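Local atomic coordinates of pullulanase (Bacillus acidopullulyticus, PDB entry 2WAN), a protein that hydrolyses alpha-1,6-glucosidic linkages in pullulan and related starch polysaccharides, acting as a debranching glycoside hydrolase. Residues D393-A398 and V603-N608; V491-F494 and D498-Q501; R512-P517 and N555-V560; S563-D566 and Y572-R575. One frame throughout, in Å; residues are numbered along the deposited sequence.

Contact 1 (D393-A398 and V603-N608)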
loop_
_atom_site.group_PDB
_atom_site.type_symbol
_atom_site.label_atom_id
_atom_site.label_comp_id
_atom_site.label_asym_id
_atom_site.label_seq_id
_atom_site.Cartn_x
_atom_site.Cartn_y
_atom_site.Cartn_z
ATOM N N ASP A 393 -14.391 19.963 2.357
ATOM C CA ASP A 393 -13.021 20.046 2.825
ATOM C C ASP A 393 -12.411 18.635 2.960
ATOM O O ASP A 393 -12.928 17.836 3.731
ATOM C CB ASP A 393 -13.024 20.722 4.192
ATOM C CG ASP A 393 -11.654 21.219 4.618
ATOM O OD1 ASP A 393 -10.641 20.679 4.148
ATOM O OD2 ASP A 393 -11.596 22.194 5.425
ATOM N N PRO A 394 -11.308 18.339 2.231
ATOM C CA PRO A 394 -10.645 17.031 2.403
ATOM C C PRO A 394 -10.203 16.776 3.848
ATOM O O PRO A 394 -10.023 15.615 4.248
ATOM C CB PRO A 394 -9.416 17.144 1.488
ATOM C CG PRO A 394 -9.872 18.058 0.395
ATOM C CD PRO A 394 -10.662 19.121 1.155
ATOM N N TYR A 395 -10.031 17.852 4.613
ATOM C CA TYR A 395 -9.638 17.756 6.014
ATOM C C TYR A 395 -10.808 17.767 7.010
ATOM O O TYR A 395 -10.557 17.802 8.207
ATOM C CB TYR A 395 -8.644 18.882 6.370
ATOM C CG TYR A 395 -7.223 18.630 5.915
ATOM C CD1 TYR A 395 -6.856 18.797 4.571
ATOM C CD2 TYR A 395 -6.239 18.211 6.829
ATOM C CE1 TYR A 395 -5.539 18.571 4.137
ATOM C CE2 TYR A 395 -4.913 17.974 6.408
ATOM C CZ TYR A 395 -4.577 18.166 5.055
ATOM O OH TYR A 395 -3.301 17.911 4.616
ATOM N N ALA A 396 -12.062 17.753 6.537
ATOM C CA ALA A 396 -13.218 17.748 7.442
ATOM C C ALA A 396 -13.149 16.536 8.375
ATOM O O ALA A 396 -12.771 15.437 7.936
ATOM C CB ALA A 396 -14.543 17.697 6.638
ATOM N N ARG A 397 -13.569 16.739 9.633
ATOM C CA ARG A 397 -13.571 15.685 10.643
ATOM C C ARG A 397 -14.945 15.078 10.888
ATOM O O ARG A 397 -15.052 14.081 11.607
ATOM C CB ARG A 397 -13.035 16.194 11.987
ATOM C CG ARG A 397 -11.727 16.977 11.933
ATOM C CD ARG A 397 -10.647 16.308 11.063
ATOM N NE ARG A 397 -9.327 16.868 11.387
ATOM C CZ ARG A 397 -8.214 16.600 10.711
ATOM N NH1 ARG A 397 -8.240 15.804 9.651
ATOM N NH2 ARG A 397 -7.058 17.123 11.103
ATOM N N ALA A 398 -15.984 15.711 10.341
ATOM C CA ALA A 398 -17.374 15.255 10.437
ATOM C C ALA A 398 -18.121 15.815 9.210
ATOM O O ALA A 398 -17.588 16.694 8.505
ATOM C CB ALA A 398 -18.007 15.743 11.737
ATOM N N VAL A 603 -1.733 12.637 3.130
ATOM C CA VAL A 603 -1.681 11.304 3.732
ATOM C C VAL A 603 -0.994 11.359 5.095
ATOM O O VAL A 603 -1.497 10.788 6.074
ATOM C CB VAL A 603 -0.985 10.283 2.786
ATOM C CG1 VAL A 603 -0.836 8.903 3.474
ATOM C CG2 VAL A 603 -1.793 10.148 1.504
ATOM N N LEU A 604 0.155 12.024 5.168
ATOM C CA LEU A 604 0.854 12.134 6.443
ATOM C C LEU A 604 -0.009 12.803 7.511
ATOM O O LEU A 604 -0.061 12.337 8.653
ATOM C CB LEU A 604 2.171 12.906 6.277
ATOM C CG LEU A 604 3.244 12.181 5.455
ATOM C CD1 LEU A 604 4.298 13.186 4.937
ATOM C CD2 LEU A 604 3.896 11.092 6.291
ATOM N N ASP A 605 -0.662 13.909 7.152
ATOM C CA ASP A 605 -1.540 14.593 8.109
ATOM C C ASP A 605 -2.668 13.652 8.564
ATOM O O ASP A 605 -3.014 13.615 9.748
ATOM C CB ASP A 605 -2.163 15.847 7.505
ATOM C CG ASP A 605 -1.166 16.984 7.330
ATOM O OD1 ASP A 605 -0.072 16.946 7.906
ATOM O OD2 ASP A 605 -1.501 17.927 6.603
ATOM N N SER A 606 -3.213 12.884 7.619
ATOM C CA SER A 606 -4.328 11.976 7.940
ATOM C C SER A 606 -3.928 10.884 8.942
ATOM O O SER A 606 -4.619 10.674 9.936
ATOM C CB SER A 606 -4.905 11.340 6.678
ATOM O OG SER A 606 -6.083 10.613 7.005
ATOM N N VAL A 607 -2.822 10.186 8.692
ATOM C CA VAL A 607 -2.443 9.088 9.602
ATOM C C VAL A 607 -2.069 9.663 10.982
ATOM O O VAL A 607 -2.369 9.062 12.005
ATOM C CB VAL A 607 -1.346 8.134 9.039
ATOM C CG1 VAL A 607 -1.888 7.324 7.858
ATOM C CG2 VAL A 607 -0.072 8.893 8.652
ATOM N N ASN A 608 -1.453 10.840 11.005
ATOM C CA ASN A 608 -1.182 11.493 12.292
ATOM C C ASN A 608 -2.467 11.791 13.048
ATOM O O ASN A 608 -2.522 11.602 14.260
ATOM C CB ASN A 608 -0.383 12.781 12.111
ATOM C CG ASN A 608 1.112 12.524 12.057
ATOM O OD1 ASN A 608 1.774 12.420 13.092
ATOM N ND2 ASN A 608 1.650 12.418 10.851
#
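In both Y395 and D605 the first torsion sets CG beside the backbone N and anti to the carbonyl carbon (chi1 -79° and -72°), and from these positions the phenol and the carboxylate reach each other although the nearest CA atoms, those of Y395 and S606, are 8.1 Å apart. The contact joins an Asx turn, overlapping a type I beta turn from D393 to A396, in the carbohydrate-binding module 48 region to helix 597-614 of the catalytic (beta/alpha)8 barrel. Y395 OH donates to D605 OD2 over 2.7 Å, meeting that oxygen on its anti side and slightly out of the carboxylate plane. Carboxylate and ring planes stand 60° apart, with D605 CG at the ring edge, in its plane; D605 OD2 is 3.4 Å from Y395 CE2. D605 OD2 also takes a salt bridge from K601, one helical turn earlier, so a phenol and an ammonium share one oxygen. F602 of the same helix meets the Y395 ring edge-to-face, and the R397 guanidinium makes a cation-pi contact with Y609. The turn carrying the tyrosine is itself tied down: Y395 N donates to D393 OD1 (2.9 Å) from above the carboxylate plane, A396 N reaches D393 O (2.9 Å), and D393 OD2 is bonded to the hydroxyls of Y378 and Y380. On the helix, L604 O accepts from N608 N at 3.1 Å and, from the opposite face of its carbonyl plane, from N608 ND2 at 2.8 Å.

Contact 2 (V491-F494 and D498-Q501)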
loop_
_atom_site.group_PDB
_atom_site.type_symbol
_atom_site.label_atom_id
_atom_site.label_comp_id
_atom_site.label_asym_id
_atom_site.label_seq_id
_atom_site.Cartn_x
_atom_site.Cartn_y
_atom_site.Cartn_z
ATOM N N VAL A 491 -12.764 1.709 7.989
ATOM C CA VAL A 491 -13.712 2.570 8.727
ATOM C C VAL A 491 -13.569 4.069 8.383
ATOM O O VAL A 491 -14.248 4.904 8.975
ATOM C CB VAL A 491 -13.663 2.329 10.255
ATOM C CG1 VAL A 491 -13.989 0.851 10.590
ATOM C CG2 VAL A 491 -12.306 2.782 10.863
ATOM N N GLU A 492 -12.675 4.423 7.460
ATOM C CA GLU A 492 -12.694 5.794 6.909
ATOM C C GLU A 492 -13.824 5.871 5.888
ATOM O O GLU A 492 -13.933 5.010 5.001
ATOM C CB GLU A 492 -11.368 6.172 6.260
ATOM C CG GLU A 492 -10.218 6.200 7.260
ATOM C CD GLU A 492 -8.863 6.478 6.642
ATOM O OE1 GLU A 492 -8.709 6.370 5.399
ATOM O OE2 GLU A 492 -7.935 6.786 7.433
ATOM N N GLU A 493 -14.662 6.905 6.031
ATOM C CA GLU A 493 -15.853 7.124 5.203
ATOM C C GLU A 493 -15.669 6.805 3.718
ATOM O O GLU A 493 -14.802 7.374 3.040
ATOM C CB GLU A 493 -16.315 8.586 5.330
ATOM C CG GLU A 493 -17.614 8.891 4.574
ATOM C CD GLU A 493 -18.872 8.446 5.291
ATOM O OE1 GLU A 493 -18.791 7.936 6.426
ATOM O OE2 GLU A 493 -19.966 8.575 4.693
ATOM N N PHE A 494 -16.513 5.905 3.238
ATOM C CA PHE A 494 -16.486 5.486 1.847
ATOM C C PHE A 494 -17.821 5.753 1.139
ATOM O O PHE A 494 -18.849 6.006 1.781
ATOM C CB PHE A 494 -16.017 4.018 1.711
ATOM C CG PHE A 494 -16.740 3.036 2.604
ATOM C CD1 PHE A 494 -17.950 2.474 2.200
ATOM C CD2 PHE A 494 -16.195 2.641 3.844
ATOM C CE1 PHE A 494 -18.623 1.550 3.005
ATOM C CE2 PHE A 494 -16.860 1.712 4.649
ATOM C CZ PHE A 494 -18.076 1.165 4.234
ATOM N N ASP A 498 -25.055 4.295 0.952
ATOM C CA ASP A 498 -25.907 5.451 1.199
ATOM C C ASP A 498 -26.257 5.410 2.680
ATOM O O ASP A 498 -26.852 4.454 3.143
ATOM C CB ASP A 498 -27.163 5.338 0.311
ATOM C CG ASP A 498 -28.214 6.425 0.575
ATOM O OD1 ASP A 498 -28.169 7.185 1.571
ATOM O OD2 ASP A 498 -29.138 6.498 -0.257
ATOM N N GLU A 499 -25.867 6.448 3.424
ATOM C CA GLU A 499 -26.099 6.484 4.876
ATOM C C GLU A 499 -27.559 6.517 5.299
ATOM O O GLU A 499 -27.861 6.320 6.482
ATOM C CB GLU A 499 -25.330 7.636 5.522
ATOM C CG GLU A 499 -23.811 7.386 5.538
ATOM C CD GLU A 499 -23.011 8.526 6.171
ATOM O OE1 GLU A 499 -23.555 9.649 6.348
ATOM O OE2 GLU A 499 -21.814 8.304 6.484
ATOM N N THR A 500 -28.468 6.788 4.355
ATOM C CA THR A 500 -29.899 6.681 4.658
ATOM C C THR A 500 -30.377 5.238 4.517
ATOM O O THR A 500 -31.506 4.920 4.911
ATOM C CB THR A 500 -30.800 7.610 3.769
ATOM O OG1 THR A 500 -30.769 7.162 2.411
ATOM C CG2 THR A 500 -30.343 9.055 3.845
ATOM N N GLN A 501 -29.518 4.389 3.942
ATOM C CA GLN A 501 -29.790 2.956 3.804
ATOM C C GLN A 501 -28.583 2.189 4.339
ATOM O O GLN A 501 -27.858 1.524 3.580
ATOM C CB GLN A 501 -30.075 2.607 2.342
ATOM C CG GLN A 501 -31.359 3.221 1.810
ATOM C CD GLN A 501 -31.493 3.086 0.310
ATOM O OE1 GLN A 501 -30.574 2.625 -0.367
ATOM N NE2 GLN A 501 -32.643 3.486 -0.219
#
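The carboxylates of E493 and E499 meet with their planes 82° apart, and each sees the other differently. E499 OE2 sits in front of both oxygens of E493, 2.6 Å from E493 OE2 and 3.0 Å from E493 OE1, whereas E493 OE2 approaches E499 OE2 from well above the E499 carboxylate plane. The side chains come from opposite directions: E499 is extended beyond CG, while E493 starts with CG anti to its own N (chi1 -176°) and bends at chi2 (79°). R512 NH2 makes a salt bridge to E493 OE2, and R530 NH1 bridges E493 OE1 and E499 OE2, which would probably offset much of the clustered negative charge. G519 N adds a hydrogen bond to E493 OE1, and N402 N one to E499 OE1. E493 belongs to the weakly bonded strand 492-494, which pairs antiparallel with 511-513 in the excursion that follows barrel strand 485-488; E499 lies in the loop linking this pair. That loop is shaped by a type I beta turn from D498 to Q501, closed by Q501 N to D498 O (2.8 Å), with an Asx turn superposed on it. D498 OD1 takes T500 N at 2.8 Å and T500 OG1 at 2.7 Å, both from the same face of the carboxylate.

Contact 3 (R512-P517 and N555-V560)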
loop_
_atom_site.group_PDB
_atom_site.type_symbol
_atom_site.label_atom_id
_atom_site.label_comp_id
_atom_site.label_asym_id
_atom_site.label_seq_id
_atom_site.Cartn_x
_atom_site.Cartn_y
_atom_site.Cartn_z
ATOM N N ARG A 512 -13.960 8.161 0.433
ATOM C CA ARG A 512 -14.414 9.488 0.019
ATOM C C ARG A 512 -13.978 10.569 1.003
ATOM O O ARG A 512 -13.512 11.638 0.579
ATOM C CB ARG A 512 -15.942 9.517 -0.118
ATOM C CG ARG A 512 -16.540 10.864 -0.641
ATOM C CD ARG A 512 -18.068 10.750 -0.752
ATOM N NE ARG A 512 -18.656 10.633 0.584
ATOM C CZ ARG A 512 -19.758 9.965 0.887
ATOM N NH1 ARG A 512 -20.461 9.339 -0.052
ATOM N NH2 ARG A 512 -20.166 9.933 2.144
ATOM N N ASN A 513 -14.176 10.318 2.298
ATOM C CA ASN A 513 -13.794 11.307 3.342
ATOM C C ASN A 513 -12.812 10.651 4.318
ATOM O O ASN A 513 -13.204 9.971 5.270
ATOM C CB ASN A 513 -15.022 11.893 4.076
ATOM C CG ASN A 513 -16.097 12.386 3.105
ATOM O OD1 ASN A 513 -16.068 13.536 2.614
ATOM N ND2 ASN A 513 -17.028 11.516 2.804
ATOM N N TYR A 514 -11.527 10.844 4.052
ATOM C CA TYR A 514 -10.485 10.074 4.743
ATOM C C TYR A 514 -10.406 10.279 6.250
ATOM O O TYR A 514 -9.893 9.409 6.963
ATOM C CB TYR A 514 -9.113 10.343 4.129
ATOM C CG TYR A 514 -8.896 9.698 2.771
ATOM C CD1 TYR A 514 -8.558 8.342 2.664
ATOM C CD2 TYR A 514 -9.006 10.450 1.604
ATOM C CE1 TYR A 514 -8.343 7.751 1.429
ATOM C CE2 TYR A 514 -8.800 9.860 0.353
ATOM C CZ TYR A 514 -8.465 8.503 0.288
ATOM O OH TYR A 514 -8.250 7.897 -0.929
ATOM N N ASN A 515 -10.892 11.421 6.738
ATOM C CA ASN A 515 -10.716 11.775 8.150
ATOM C C ASN A 515 -12.002 11.722 8.965
ATOM O O ASN A 515 -12.100 12.318 10.046
ATOM C CB ASN A 515 -10.049 13.146 8.226
ATOM C CG ASN A 515 -8.724 13.127 7.531
ATOM O OD1 ASN A 515 -7.843 12.349 7.916
ATOM N ND2 ASN A 515 -8.586 13.913 6.467
ATOM N N VAL A 516 -12.970 10.976 8.435
ATOM C CA VAL A 516 -14.306 10.821 9.032
ATOM C C VAL A 516 -14.600 9.319 9.184
ATOM O O VAL A 516 -14.352 8.561 8.255
ATOM C CB VAL A 516 -15.418 11.445 8.126
ATOM C CG1 VAL A 516 -16.820 11.242 8.717
ATOM C CG2 VAL A 516 -15.136 12.958 7.839
ATOM N N PRO A 517 -15.134 8.887 10.355
ATOM C CA PRO A 517 -15.553 7.494 10.517
ATOM C C PRO A 517 -16.751 7.155 9.643
ATOM O O PRO A 517 -17.658 7.984 9.479
ATOM C CB PRO A 517 -15.975 7.424 11.996
ATOM C CG PRO A 517 -15.228 8.546 12.652
ATOM C CD PRO A 517 -15.299 9.639 11.618
ATOM N N ASN A 555 -4.425 4.783 -1.447
ATOM C CA ASN A 555 -3.865 4.594 -2.791
ATOM C C ASN A 555 -4.780 5.030 -3.951
ATOM O O ASN A 555 -4.299 5.162 -5.074
ATOM C CB ASN A 555 -3.424 3.135 -2.995
ATOM C CG ASN A 555 -4.602 2.179 -3.050
ATOM O OD1 ASN A 555 -5.316 2.130 -4.049
ATOM N ND2 ASN A 555 -4.821 1.423 -1.973
ATOM N N HIS A 556 -6.081 5.213 -3.681
ATOM C CA HIS A 556 -7.061 5.665 -4.689
ATOM C C HIS A 556 -8.333 6.196 -4.011
ATOM O O HIS A 556 -8.589 5.879 -2.854
ATOM C CB HIS A 556 -7.448 4.526 -5.663
ATOM C CG HIS A 556 -8.351 3.490 -5.062
ATOM N ND1 HIS A 556 -9.717 3.482 -5.263
ATOM C CD2 HIS A 556 -8.082 2.421 -4.270
ATOM C CE1 HIS A 556 -10.248 2.455 -4.615
ATOM N NE2 HIS A 556 -9.275 1.795 -4.009
ATOM N N THR A 557 -9.133 6.976 -4.734
ATOM C CA THR A 557 -10.434 7.447 -4.221
ATOM C C THR A 557 -11.577 6.787 -4.977
ATOM O O THR A 557 -11.357 6.150 -6.014
ATOM C CB THR A 557 -10.615 8.972 -4.313
ATOM O OG1 THR A 557 -10.540 9.365 -5.691
ATOM C CG2 THR A 557 -9.558 9.697 -3.503
ATOM N N PHE A 558 -12.795 6.921 -4.454
ATOM C CA PHE A 558 -13.968 6.253 -5.035
ATOM C C PHE A 558 -14.159 6.549 -6.530
ATOM O O PHE A 558 -14.593 5.677 -7.302
ATOM C CB PHE A 558 -15.228 6.619 -4.230
ATOM C CG PHE A 558 -15.777 7.984 -4.547
ATOM C CD1 PHE A 558 -15.196 9.125 -4.009
ATOM C CD2 PHE A 558 -16.867 8.121 -5.414
ATOM C CE1 PHE A 558 -15.689 10.396 -4.317
ATOM C CE2 PHE A 558 -17.370 9.375 -5.714
ATOM C CZ PHE A 558 -16.777 10.516 -5.170
ATOM N N ASP A 559 -13.829 7.772 -6.927
ATOM C CA ASP A 559 -13.886 8.188 -8.327
ATOM C C ASP A 559 -13.024 9.429 -8.472
ATOM O O ASP A 559 -12.486 9.967 -7.481
ATOM C CB ASP A 559 -15.339 8.506 -8.732
ATOM C CG ASP A 559 -15.604 8.339 -10.235
ATOM O OD1 ASP A 559 -14.655 8.150 -11.033
ATOM O OD2 ASP A 559 -16.790 8.385 -10.601
ATOM N N VAL A 560 -12.900 9.877 -9.718
ATOM C CA VAL A 560 -12.241 11.138 -10.038
ATOM C C VAL A 560 -13.257 12.087 -10.641
ATOM O O VAL A 560 -14.411 11.696 -10.882
ATOM C CB VAL A 560 -11.069 10.939 -11.019
ATOM C CG1 VAL A 560 -9.939 10.216 -10.314
ATOM C CG2 VAL A 560 -11.541 10.180 -12.265
#
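Y514 and T557 cross at about a right angle, the tyrosine presenting its hydroxyl end to the threonine methyl: T557 CG2 lies near the plane of the ring, at its edge, 3.4 Å from Y514 OH and 3.9 Å from Y514 CE2. H556 O is at the same edge, 2.8 Å from Y514 OH, and the same hydroxyl is hydrogen-bonded to V553 O just upstream. The nearby Y554 ring lies at about 20° to that of Y514. The second pair is aliphatic on aromatic. R512 CG comes obliquely to F558 CE1 (3.8 Å), with the guanidinium turned 80° from the ring and carried away to E493 and N495. F558 has CG between its backbone N and carbonyl carbon, the crowded position (chi1 78°), which puts the ring beside R512. N555 and H556 probably correspond to the Asn-His that closes the first signature sequence of alpha-amylase-type enzymes; N555 ND2 is bonded to D622. T557 OG1 donates to D559 O (2.7 Å) and is also hydrogen-bonded to Y574 OH. A leucine in place of Y514 would probably leave V553 O without its hydroxyl partner and open a gap beside the T557 methyl. The Y514 hydroxyl thus ties the type I turn N513-V516 to the chain just past barrel strand 547-552, while R512 on F558 and Y514 on T557 add carbon packing.

Contact 4 (S563-D566 and Y572-R575)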
loop_
_atom_site.group_PDB
_atom_site.type_symbol
_atom_site.label_atom_id
_atom_site.label_comp_id
_atom_site.label_asym_id
_atom_site.label_seq_id
_atom_site.Cartn_x
_atom_site.Cartn_y
_atom_site.Cartn_z
ATOM N N SER A 563 -14.737 13.945 -7.363
ATOM C CA SER A 563 -14.089 13.879 -6.049
ATOM C C SER A 563 -13.751 15.284 -5.565
ATOM O O SER A 563 -13.493 16.172 -6.367
ATOM C CB SER A 563 -12.825 13.014 -6.118
ATOM O OG SER A 563 -11.790 13.592 -6.897
ATOM N N ASP A 564 -13.772 15.493 -4.253
ATOM C CA ASP A 564 -13.364 16.783 -3.688
ATOM C C ASP A 564 -11.962 17.196 -4.145
ATOM O O ASP A 564 -11.736 18.364 -4.465
ATOM C CB ASP A 564 -13.472 16.753 -2.162
ATOM C CG ASP A 564 -14.903 16.546 -1.699
ATOM O OD1 ASP A 564 -15.795 17.256 -2.221
ATOM O OD2 ASP A 564 -15.153 15.639 -0.867
ATOM N N PHE A 565 -11.043 16.232 -4.230
ATOM C CA PHE A 565 -9.689 16.509 -4.734
ATOM C C PHE A 565 -9.707 17.202 -6.107
ATOM O O PHE A 565 -9.042 18.226 -6.287
ATOM C CB PHE A 565 -8.859 15.217 -4.833
ATOM C CG PHE A 565 -8.425 14.641 -3.487
ATOM C CD1 PHE A 565 -8.082 15.468 -2.428
ATOM C CD2 PHE A 565 -8.303 13.262 -3.323
ATOM C CE1 PHE A 565 -7.673 14.941 -1.201
ATOM C CE2 PHE A 565 -7.890 12.723 -2.110
ATOM C CZ PHE A 565 -7.574 13.566 -1.050
ATOM N N ASP A 566 -10.460 16.643 -7.057
ATOM C CA ASP A 566 -10.467 17.142 -8.439
ATOM C C ASP A 566 -11.233 18.442 -8.567
ATOM O O ASP A 566 -10.959 19.231 -9.475
ATOM C CB ASP A 566 -11.026 16.109 -9.432
ATOM C CG ASP A 566 -9.929 15.258 -10.077
ATOM O OD1 ASP A 566 -8.733 15.584 -9.897
ATOM O OD2 ASP A 566 -10.271 14.251 -10.739
ATOM N N TYR A 572 -4.419 16.995 -9.868
ATOM C CA TYR A 572 -3.126 16.989 -9.208
ATOM C C TYR A 572 -2.971 15.934 -8.107
ATOM O O TYR A 572 -1.855 15.501 -7.828
ATOM C CB TYR A 572 -2.790 18.378 -8.643
ATOM C CG TYR A 572 -1.384 18.469 -8.081
ATOM C CD1 TYR A 572 -0.284 18.616 -8.926
ATOM C CD2 TYR A 572 -1.154 18.422 -6.702
ATOM C CE1 TYR A 572 0.988 18.694 -8.426
ATOM C CE2 TYR A 572 0.118 18.497 -6.188
ATOM C CZ TYR A 572 1.191 18.636 -7.056
ATOM O OH TYR A 572 2.446 18.712 -6.567
ATOM N N TYR A 573 -4.075 15.544 -7.470
ATOM C CA TYR A 573 -3.981 14.520 -6.407
ATOM C C TYR A 573 -3.846 13.101 -6.965
ATOM O O TYR A 573 -3.653 12.154 -6.189
ATOM C CB TYR A 573 -5.167 14.609 -5.424
ATOM C CG TYR A 573 -5.096 15.790 -4.469
ATOM C CD1 TYR A 573 -4.376 15.700 -3.265
ATOM C CD2 TYR A 573 -5.757 16.990 -4.761
ATOM C CE1 TYR A 573 -4.308 16.784 -2.371
ATOM C CE2 TYR A 573 -5.694 18.077 -3.885
ATOM C CZ TYR A 573 -4.968 17.966 -2.691
ATOM O OH TYR A 573 -4.927 19.038 -1.810
ATOM N N TYR A 574 -3.916 12.960 -8.291
ATOM C CA TYR A 574 -3.931 11.643 -8.961
ATOM C C TYR A 574 -2.771 11.520 -9.952
ATOM O O TYR A 574 -2.237 12.529 -10.396
ATOM C CB TYR A 574 -5.227 11.478 -9.746
ATOM C CG TYR A 574 -6.448 11.568 -8.872
ATOM C CD1 TYR A 574 -6.858 10.471 -8.116
ATOM C CD2 TYR A 574 -7.166 12.758 -8.757
ATOM C CE1 TYR A 574 -7.966 10.551 -7.268
ATOM C CE2 TYR A 574 -8.291 12.843 -7.922
ATOM C CZ TYR A 574 -8.682 11.739 -7.185
ATOM O OH TYR A 574 -9.785 11.791 -6.353
ATOM N N ARG A 575 -2.405 10.287 -10.310
ATOM C CA ARG A 575 -1.376 10.067 -11.329
ATOM C C ARG A 575 -1.984 10.090 -12.731
ATOM O O ARG A 575 -3.018 9.484 -12.991
ATOM C CB ARG A 575 -0.574 8.778 -11.067
ATOM C CG ARG A 575 0.174 8.795 -9.719
ATOM C CD ARG A 575 1.038 7.539 -9.473
ATOM N NE ARG A 575 1.745 7.703 -8.207
ATOM C CZ ARG A 575 1.681 6.874 -7.169
ATOM N NH1 ARG A 575 0.977 5.748 -7.238
ATOM N NH2 ARG A 575 2.361 7.168 -6.060
HETATM O O HOH W 1 -6.968 16.214 -7.875
#
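The N-terminus of helix 564-568 is capped by S563, and the contact packs this first turn against the loop 572-575 of the catalytic domain. S563 OG lies between its backbone N and carbonyl carbon (chi1 68°), where it can accept a weak capping bond from D566 N (3.3 Å); it also shares a 2.7 Å hydrogen bond with Y574 OH, which in turn bonds to T557 OG1. F565 and Y573 form an offset stack, centroids 4.3 Å apart and planes at 21°, with F565 CD1 over the centre of the Y573 face. Y574 OH meets the F565 ring at its edge, in plane, at 3.7 Å from F565 CD2. D566 comes to the edge of the Y574 ring, OD1 3.4 Å from Y574 CE2, its carboxylate tilted 62° from the ring. A water joins D566 OD1 (2.8 Å) to Y573 N (3.0 Å). Replacing Y573 by an alanine would probably strip one face of F565 of its stacking partner and leave its ring less firmly fixed. The faces of F565 and Y573 pack on each other, and the polar atoms sit beside that stack: the Y574 phenol bonds two hydroxyls, and D566 OD1 takes Q571 N and the water.

In the fold
Contact 3 has its centre about 10 Å from those of contacts 1 and 4 and about 11 Å from that of contact 2. N515 makes two probable hydrogen bonds to contact 1, N515 OD1 with S606 OG at 2.6 Å and N515 ND2 with P394 O at 3.1 Å. The salt bridge of E493 OE2 with R512 NH2, 2.9 Å, couples contacts 2 and 3, and T557 OG1 with Y574 OH, 2.6 Å, couples contacts 3 and 4. Contacts 1 and 4 also touch directly, P394 packing on F565, whereas contacts 2 and 4 stay about 9 Å apart at their nearest atoms. Segment 555-560 follows a barrel strand on the active-site side of alpha-amylase relatives, so contact 3 probably lies toward that site.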